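Local coordinates for protein dihydrofolate reductase, putative (PDB 6DRS) that probably reduces dihydrofolate to tetrahydrofolate with NADPH, as dihydrofolate reductases do, and is held here with NADP and a diaminoquinazoline-type antifolate inhibitor, at residues V47-P52 with E123-D128; V174-T179 with E203-E208. One frame throughout, in Å; residues are numbered along the deposited sequence.

Interaction 1 of 2, residues V47-P52 with E123-D128. With SO4 (sulfate ion), chain D.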
ATOM      1  N   VAL A  47      -4.420   7.452   2.773  1.00 10.40           N
ATOM      2  CA  VAL A  47      -5.222   6.285   3.012  1.00  9.91           C
ATOM      3  C   VAL A  47      -4.547   5.324   3.994  1.00 10.16           C
ATOM      4  O   VAL A  47      -5.220   4.806   4.881  1.00 10.63           O
ATOM      5  CB  VAL A  47      -5.632   5.627   1.688  1.00  9.72           C
ATOM      6  CG1 VAL A  47      -6.275   4.259   1.901  1.00  8.90           C
ATOM      7  CG2 VAL A  47      -6.560   6.590   0.947  1.00  9.36           C
ATOM      8  N   THR A  48      -3.251   5.072   3.855  1.00 10.56           N
ATOM      9  CA  THR A  48      -2.628   4.023   4.704  1.00 10.45           C
ATOM     10  C   THR A  48      -2.408   4.564   6.120  1.00 10.38           C
ATOM     11  O   THR A  48      -2.286   3.788   7.061  1.00 12.31           O
ATOM     12  CB  THR A  48      -1.294   3.537   4.127  1.00 10.51           C
ATOM     13  OG1 THR A  48      -0.477   4.695   3.923  1.00 10.69           O
ATOM     14  CG2 THR A  48      -1.445   2.723   2.861  1.00 10.30           C
ATOM     15  N   THR A  49      -2.346   5.875   6.269  1.00 10.51           N
ATOM     16  CA  THR A  49      -2.100   6.521   7.573  1.00 10.87           C
ATOM     17  C   THR A  49      -3.405   6.689   8.367  1.00 11.60           C
ATOM     18  O   THR A  49      -3.427   6.457   9.584  1.00 12.05           O
ATOM     19  CB  THR A  49      -1.412   7.877   7.392  1.00 11.11           C
ATOM     20  OG1 THR A  49      -0.278   7.623   6.554  1.00 11.64           O
ATOM     21  CG2 THR A  49      -0.945   8.447   8.714  1.00 10.63           C
ATOM     22  N   ARG A  50      -4.483   7.047   7.674  1.00 11.49           N
ATOM     23  CA  ARG A  50      -5.755   7.466   8.276  1.00 12.23           C
ATOM     24  C   ARG A  50      -6.329   6.385   9.211  1.00 12.65           C
ATOM     25  O   ARG A  50      -6.819   5.343   8.734  1.00 12.79           O
ATOM     26  CB  ARG A  50      -6.734   7.735   7.133  1.00 11.96           C
ATOM     27  CG  ARG A  50      -8.061   8.307   7.590  1.00 12.86           C
ATOM     28  CD  ARG A  50      -9.054   8.652   6.494  1.00 11.99           C
ATOM     29  NE  ARG A  50      -8.574   9.847   5.805  1.00 11.76           N
ATOM     30  CZ  ARG A  50      -8.216   9.900   4.520  1.00 11.65           C
ATOM     31  NH1 ARG A  50      -7.728  11.026   4.025  1.00 10.91           N
ATOM     32  NH2 ARG A  50      -8.352   8.846   3.730  1.00 11.18           N
ATOM     33  N   PRO A  51      -6.361   6.642  10.541  1.00 13.14           N
ATOM     34  CA  PRO A  51      -6.920   5.720  11.547  1.00 13.24           C
ATOM     35  C   PRO A  51      -8.444   5.593  11.394  1.00 13.94           C
ATOM     36  O   PRO A  51      -9.122   6.579  11.085  1.00 13.52           O
ATOM     37  CB  PRO A  51      -6.642   6.393  12.898  1.00 13.52           C
ATOM     38  CG  PRO A  51      -5.526   7.353  12.600  1.00 13.74           C
ATOM     39  CD  PRO A  51      -5.901   7.865  11.229  1.00 13.50           C
ATOM     40  N   PRO A  52      -8.981   4.372  11.581  1.00 14.64           N
ATOM     41  CA  PRO A  52     -10.426   4.153  11.470  1.00 16.00           C
ATOM     42  C   PRO A  52     -11.165   4.654  12.726  1.00 18.82           C
ATOM     43  O   PRO A  52     -12.387   4.756  12.703  1.00 20.91           O
ATOM     44  CB  PRO A  52     -10.579   2.623  11.350  1.00 15.57           C
ATOM     45  CG  PRO A  52      -9.362   2.083  12.093  1.00 14.80           C
ATOM     46  CD  PRO A  52      -8.270   3.111  11.847  1.00 14.54           C
ATOM     47  N   GLU A 123      -2.592  14.405  19.368  1.00 37.57           N
ATOM     48  CA  GLU A 123      -2.546  12.958  19.239  1.00 37.62           C
ATOM     49  C   GLU A 123      -2.549  12.575  17.746  1.00 34.93           C
ATOM     50  O   GLU A 123      -3.256  13.174  16.925  1.00 34.47           O
ATOM     51  CB  GLU A 123      -3.672  12.316  20.057  1.00 38.69           C
ATOM     52  CG  GLU A 123      -3.926  10.862  19.693  1.00 47.30           C
ATOM     53  CD  GLU A 123      -4.256   9.916  20.836  1.00 53.71           C
ATOM     54  OE1 GLU A 123      -3.869   8.712  20.757  1.00 51.97           O
ATOM     55  OE2 GLU A 123      -4.905  10.380  21.800  1.00 58.57           O
ATOM     56  N   GLY A 124      -1.713  11.603  17.404  1.00 29.07           N
ATOM     57  CA  GLY A 124      -1.623  11.057  16.070  1.00 22.76           C
ATOM     58  C   GLY A 124      -1.128   9.628  16.131  1.00 20.28           C
ATOM     59  O   GLY A 124      -0.697   9.146  17.194  1.00 21.31           O
ATOM     60  N   PRO A 125      -1.204   8.924  15.008  1.00 18.55           N
ATOM     61  CA  PRO A 125      -0.795   7.514  14.954  1.00 17.41           C
ATOM     62  C   PRO A 125       0.721   7.365  15.152  1.00 16.46           C
ATOM     63  O   PRO A 125       1.466   8.310  14.882  1.00 16.55           O
ATOM     64  CB  PRO A 125      -1.243   7.002  13.572  1.00 16.73           C
ATOM     65  CG  PRO A 125      -1.472   8.247  12.761  1.00 17.15           C
ATOM     66  CD  PRO A 125      -1.774   9.374  13.727  1.00 16.97           C
ATOM     67  N   ILE A 126       1.167   6.214  15.630  1.00 16.47           N
ATOM     68  CA  ILE A 126       2.586   6.109  15.986  1.00 17.80           C
ATOM     69  C   ILE A 126       3.369   5.473  14.826  1.00 18.69           C
ATOM     70  O   ILE A 126       2.779   4.975  13.877  1.00 18.31           O
ATOM     71  CB  ILE A 126       2.785   5.411  17.346  1.00 16.75           C
ATOM     72  CG1 ILE A 126       2.153   4.025  17.416  1.00 15.04           C
ATOM     73  CG2 ILE A 126       2.262   6.313  18.461  1.00 18.36           C
ATOM     74  CD1 ILE A 126       2.945   2.962  16.729  1.00 14.69           C
ATOM     75  N   THR A 127       4.693   5.541  14.877  1.00 19.20           N
ATOM     76  CA  THR A 127       5.543   4.925  13.839  1.00 17.40           C
ATOM     77  C   THR A 127       6.256   3.721  14.452  1.00 17.92           C
ATOM     78  O   THR A 127       6.905   3.864  15.505  1.00 17.09           O
ATOM     79  CB  THR A 127       6.607   5.923  13.387  1.00 17.68           C
ATOM     80  OG1 THR A 127       5.941   7.114  12.966  1.00 16.75           O
ATOM     81  CG2 THR A 127       7.488   5.379  12.286  1.00 17.41           C
ATOM     82  N   ASP A 128       6.123   2.560  13.820  1.00 17.14           N
ATOM     83  CA  ASP A 128       6.842   1.388  14.256  1.00 19.11           C
ATOM     84  C   ASP A 128       7.265   0.547  13.036  1.00 20.78           C
ATOM     85  O   ASP A 128       6.690   0.690  11.948  1.00 20.51           O
ATOM     86  CB  ASP A 128       5.983   0.539  15.188  1.00 19.41           C
ATOM     87  CG  ASP A 128       6.781  -0.441  16.041  1.00 22.50           C
ATOM     88  OD1 ASP A 128       8.003  -0.231  16.215  1.00 23.48           O
ATOM     89  OD2 ASP A 128       6.181  -1.425  16.504  1.00 25.34           O
TER
HETATM   90  S   SO4 D 303      -8.456  12.991   7.112  1.00 92.57           S
HETATM   91  O1  SO4 D 303      -9.901  12.748   6.880  1.00 87.42           O
HETATM   92  O2  SO4 D 303      -8.252  14.164   7.992  1.00 91.61           O
HETATM   93  O3  SO4 D 303      -7.795  13.298   5.819  1.00 94.66           O
HETATM   94  O4  SO4 D 303      -7.870  11.773   7.720  1.00 91.98           O

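Interaction 2 of 2, residues V174-T179 with E203-E208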
ATOM      1  N   VAL A 174     -11.351  -9.918   1.644  1.00 36.72           N
ATOM      2  CA  VAL A 174     -10.213  -9.222   1.056  1.00 35.07           C
ATOM      3  C   VAL A 174     -10.733  -8.250  -0.001  1.00 32.44           C
ATOM      4  O   VAL A 174     -11.627  -8.564  -0.789  1.00 35.89           O
ATOM      5  CB  VAL A 174      -9.113 -10.149   0.509  1.00 36.01           C
ATOM      6  CG1 VAL A 174      -8.713 -11.217   1.512  1.00 34.96           C
ATOM      7  CG2 VAL A 174      -9.503 -10.757  -0.820  1.00 36.07           C
ATOM      8  N   ARG A 175     -10.198  -7.047   0.051  1.00 26.65           N
ATOM      9  CA  ARG A 175     -10.645  -6.014  -0.825  1.00 23.36           C
ATOM     10  C   ARG A 175      -9.401  -5.453  -1.501  1.00 21.37           C
ATOM     11  O   ARG A 175      -8.320  -5.426  -0.884  1.00 20.13           O
ATOM     12  CB  ARG A 175     -11.348  -4.916  -0.023  1.00 24.95           C
ATOM     13  CG  ARG A 175     -12.322  -5.491   0.990  1.00 28.24           C
ATOM     14  CD  ARG A 175     -12.775  -4.622   2.126  1.00 29.68           C
ATOM     15  NE  ARG A 175     -11.871  -3.647   2.715  1.00 29.17           N
ATOM     16  CZ  ARG A 175     -12.324  -2.738   3.569  1.00 27.98           C
ATOM     17  NH1 ARG A 175     -11.508  -1.876   4.138  1.00 26.52           N
ATOM     18  NH2 ARG A 175     -13.611  -2.708   3.861  1.00 27.69           N
ATOM     19  N   ILE A 176      -9.571  -4.991  -2.737  1.00 18.86           N
ATOM     20  CA  ILE A 176      -8.472  -4.376  -3.428  1.00 15.89           C
ATOM     21  C   ILE A 176      -8.814  -2.910  -3.694  1.00 14.97           C
ATOM     22  O   ILE A 176      -9.803  -2.617  -4.349  1.00 15.54           O
ATOM     23  CB  ILE A 176      -8.116  -5.158  -4.710  1.00 15.05           C
ATOM     24  CG1 ILE A 176      -7.582  -6.553  -4.380  1.00 15.22           C
ATOM     25  CG2 ILE A 176      -7.106  -4.367  -5.519  1.00 14.34           C
ATOM     26  CD1 ILE A 176      -7.572  -7.500  -5.555  1.00 15.32           C
ATOM     27  N   VAL A 177      -7.981  -1.998  -3.189  1.00 13.41           N
ATOM     28  CA  VAL A 177      -8.063  -0.602  -3.594  1.00 12.62           C
ATOM     29  C   VAL A 177      -6.993  -0.353  -4.672  1.00 12.85           C
ATOM     30  O   VAL A 177      -5.758  -0.446  -4.400  1.00 13.08           O
ATOM     31  CB  VAL A 177      -7.875   0.324  -2.380  1.00 11.55           C
ATOM     32  CG1 VAL A 177      -7.756   1.776  -2.794  1.00 10.20           C
ATOM     33  CG2 VAL A 177      -9.008   0.094  -1.388  1.00 11.45           C
ATOM     34  N   MET A 178      -7.424  -0.067  -5.895  1.00 12.73           N
ATOM     35  CA  MET A 178      -6.470  -0.090  -6.999  1.00 13.07           C
ATOM     36  C   MET A 178      -6.419   1.278  -7.685  1.00 13.44           C
ATOM     37  O   MET A 178      -7.471   1.850  -8.007  1.00 13.84           O
ATOM     38  CB  MET A 178      -6.828  -1.169  -8.026  1.00 13.36           C
ATOM     39  CG  MET A 178      -5.862  -1.167  -9.220  1.00 14.18           C
ATOM     40  SD  MET A 178      -6.142  -2.489 -10.419  1.00 16.14           S
ATOM     41  CE  MET A 178      -5.752  -3.967  -9.481  1.00 12.90           C
ATOM     42  N   THR A 179      -5.211   1.813  -7.883  1.00 13.37           N
ATOM     43  CA  THR A 179      -5.061   2.965  -8.734  1.00 13.75           C
ATOM     44  C   THR A 179      -4.658   2.477 -10.132  1.00 14.43           C
ATOM     45  O   THR A 179      -3.595   1.844 -10.287  1.00 14.74           O
ATOM     46  CB  THR A 179      -3.994   3.933  -8.218  1.00 14.06           C
ATOM     47  OG1 THR A 179      -4.262   4.283  -6.854  1.00 13.55           O
ATOM     48  CG2 THR A 179      -3.906   5.170  -9.090  1.00 12.75           C
ATOM     49  N   GLU A 203      -7.335 -10.784 -15.067  1.00 27.55           N
ATOM     50  CA  GLU A 203      -8.521 -10.949 -15.873  1.00 29.59           C
ATOM     51  C   GLU A 203      -9.726 -11.149 -14.948  1.00 28.80           C
ATOM     52  O   GLU A 203     -10.821 -10.639 -15.224  1.00 26.88           O
ATOM     53  CB  GLU A 203      -8.324 -12.101 -16.864  1.00 36.01           C
ATOM     54  CG  GLU A 203      -7.477 -11.715 -18.076  1.00 43.84           C
ATOM     55  CD  GLU A 203      -8.045 -10.628 -18.989  1.00 47.74           C
ATOM     56  OE1 GLU A 203      -7.250  -9.931 -19.672  1.00 46.54           O
ATOM     57  OE2 GLU A 203      -9.284 -10.471 -19.020  1.00 50.03           O
ATOM     58  N   GLU A 204      -9.495 -11.810 -13.821  1.00 26.79           N
ATOM     59  CA  GLU A 204     -10.584 -12.097 -12.940  1.00 27.51           C
ATOM     60  C   GLU A 204     -11.146 -10.808 -12.314  1.00 29.57           C
ATOM     61  O   GLU A 204     -12.322 -10.792 -11.967  1.00 28.64           O
ATOM     62  CB  GLU A 204     -10.246 -13.269 -12.020  1.00 28.92           C
ATOM     63  CG  GLU A 204      -9.387 -12.910 -10.833  1.00 32.35           C
ATOM     64  CD  GLU A 204      -8.706 -14.133 -10.232  1.00 39.55           C
ATOM     65  OE1 GLU A 204      -8.001 -14.861 -10.996  1.00 37.48           O
ATOM     66  OE2 GLU A 204      -8.886 -14.371  -8.998  1.00 42.23           O
ATOM     67  N   LEU A 205     -10.351  -9.729 -12.215  1.00 29.58           N
ATOM     68  CA  LEU A 205     -10.854  -8.417 -11.791  1.00 27.65           C
ATOM     69  C   LEU A 205     -11.511  -7.695 -12.971  1.00 29.19           C
ATOM     70  O   LEU A 205     -12.584  -7.131 -12.831  1.00 29.07           O
ATOM     71  CB  LEU A 205      -9.701  -7.557 -11.268  1.00 27.01           C
ATOM     72  CG  LEU A 205      -8.893  -8.149 -10.119  1.00 26.21           C
ATOM     73  CD1 LEU A 205      -7.718  -7.244  -9.786  1.00 24.19           C
ATOM     74  CD2 LEU A 205      -9.777  -8.390  -8.899  1.00 23.92           C
ATOM     75  N   LEU A 206     -10.850  -7.676 -14.118  1.00 31.57           N
ATOM     76  CA  LEU A 206     -11.372  -6.890 -15.235  1.00 35.36           C
ATOM     77  C   LEU A 206     -12.666  -7.540 -15.769  1.00 35.34           C
ATOM     78  O   LEU A 206     -13.521  -6.832 -16.295  1.00 37.42           O
ATOM     79  CB  LEU A 206     -10.293  -6.696 -16.316  1.00 35.38           C
ATOM     80  CG  LEU A 206      -8.945  -6.133 -15.850  1.00 36.33           C
ATOM     81  CD1 LEU A 206      -7.824  -6.453 -16.838  1.00 35.98           C
ATOM     82  CD2 LEU A 206      -9.000  -4.630 -15.563  1.00 34.96           C
ATOM     83  N   MET A 207     -12.847  -8.849 -15.582  1.00 34.25           N
ATOM     84  CA  MET A 207     -14.042  -9.544 -16.071  1.00 35.25           C
ATOM     85  C   MET A 207     -14.987  -9.852 -14.903  1.00 35.99           C
ATOM     86  O   MET A 207     -16.008 -10.529 -15.076  1.00 36.57           O
ATOM     87  CB  MET A 207     -13.687 -10.870 -16.761  1.00 39.15           C
ATOM     88  CG  MET A 207     -12.768 -10.740 -17.961  1.00 44.43           C
ATOM     89  SD  MET A 207     -13.464  -9.722 -19.286  1.00 60.49           S
ATOM     90  CE  MET A 207     -12.665  -8.135 -19.040  1.00 53.29           C
ATOM     91  N   GLU A 208     -14.629  -9.408 -13.708  1.00 33.91           N
ATOM     92  CA  GLU A 208     -15.449  -9.635 -12.510  1.00 32.21           C
ATOM     93  C   GLU A 208     -15.802 -11.118 -12.319  1.00 33.92           C
ATOM     94  O   GLU A 208     -16.965 -11.455 -12.174  1.00 33.48           O
ATOM     95  CB  GLU A 208     -16.691  -8.743 -12.542  1.00 30.17           C
ATOM     96  CG  GLU A 208     -16.388  -7.373 -11.991  1.00 28.39           C
ATOM     97  CD  GLU A 208     -17.493  -6.349 -12.130  1.00 29.80           C
ATOM     98  OE1 GLU A 208     -17.598  -5.775 -13.222  1.00 27.95           O
ATOM     99  OE2 GLU A 208     -18.216  -6.099 -11.124  1.00 28.91           O
TER

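Interaction 1 of 2, residues V47-P52 with E123-D128
Thr49 meets Pro125 through its methyl group: chi1 of -52° sets CG2 anti to the backbone N and swings it out from the last turn of helix 38-49, while OG1, anti to the carbonyl carbon, turns back to bond Ala45 O one turn earlier. This is the C-terminal end of that helix in the dihydrofolate reductase fold, met by the loop that leads into strand 128-132. Thr49 CG2 lies 4.1 Å from Pro125 CG, and the same CG is 4.2 Å from Pro51 CG. Both pairs of side chains cross at about a right angle, and Pro125 CG is the common point, its two partners lying roughly perpendicular as seen from it. A threonine suits the helix end because it pays for its hydroxyl locally and offers a methyl outward. The prolines give rigid apolar edges to irregular chain, and no hydrogen bond joins the two segments.

Arg50, the first residue beyond helical geometry, sends its CB away from the segment of Pro125. Its chain is extended as far as CD and bends at chi3 (-72°), bringing the guanidinium edge to a sulfate ion, probably from the crystallisation liquor. Glu225 and Val223 O also bind this group, so the sulfate is one partner of several. Arg50 NH1 donates to sulfate O3 at 2.9 Å, nearly straight at 169°, and NE to O4 at 2.8 Å.

Interaction 2 of 2, residues V174-T179 with E203-E208
Leu205 sends its CB from helix 203-206 toward strand 174-179, and its path from CB outward explains the whole contact. CG, anti to the carbonyl carbon, carries the fork forward without itself touching the strand. At the fork the two methyls part company: CD2 comes to 4.1 Å from Ile176 CD1, whereas CD1 lies 3.8 Å from Met178 CE. One leucine thus meets two residues that stand two apart on the strand and project from the same face of the sheet.

The strand residues reach it differently. Ile176 crosses Leu205 at about a right angle and offers the last carbon of its longer branch. Met178 is extended through SD, with CG anti to the backbone N (chi1 178°), then bends at chi3 (-66°), which turns CE to the leucine methyl. Long, unbranched methionine suits the place, since Met178 CA lies 10.6 Å from Leu205 CA. Trp211 packs on both Ile176 and Leu205, and Tyr244 also touches Leu205, so the methyls meet in a buried apolar layer.

Just beyond, the helix ends in a Schellman motif: Glu208 takes a positive phi, and its N bonds Leu205 O at 3.2 Å. This is helix-on-sheet packing in the dihydrofolate reductase fold: a short helix between strands 197-198 and 211-213 laid on strand 174-183, whose Thr179 lines the inhibitor pocket.

Overall arrangement
Both contacts are small and apolar, without a hydrogen bond across either, yet they differ with their place in the fold. Interaction 1 is a surface contact between a helix end and an irregular loop, built from stiff prolines and a threonine methyl, with a charged arginine beside it. Interaction 2 is buried, and there aliphatic side chains, two branched and one a flexible methionine, meet by their terminal methyls. They share no element and lie on opposite sides of the chain's centre. The centres of interactions 1 and 2 are about 26 Å apart. Neither Thr49 nor Met178 touches the inhibitor: their side chains are about 6 and 7 Å from it, whereas Thr179, next to Met178, lines its pocket.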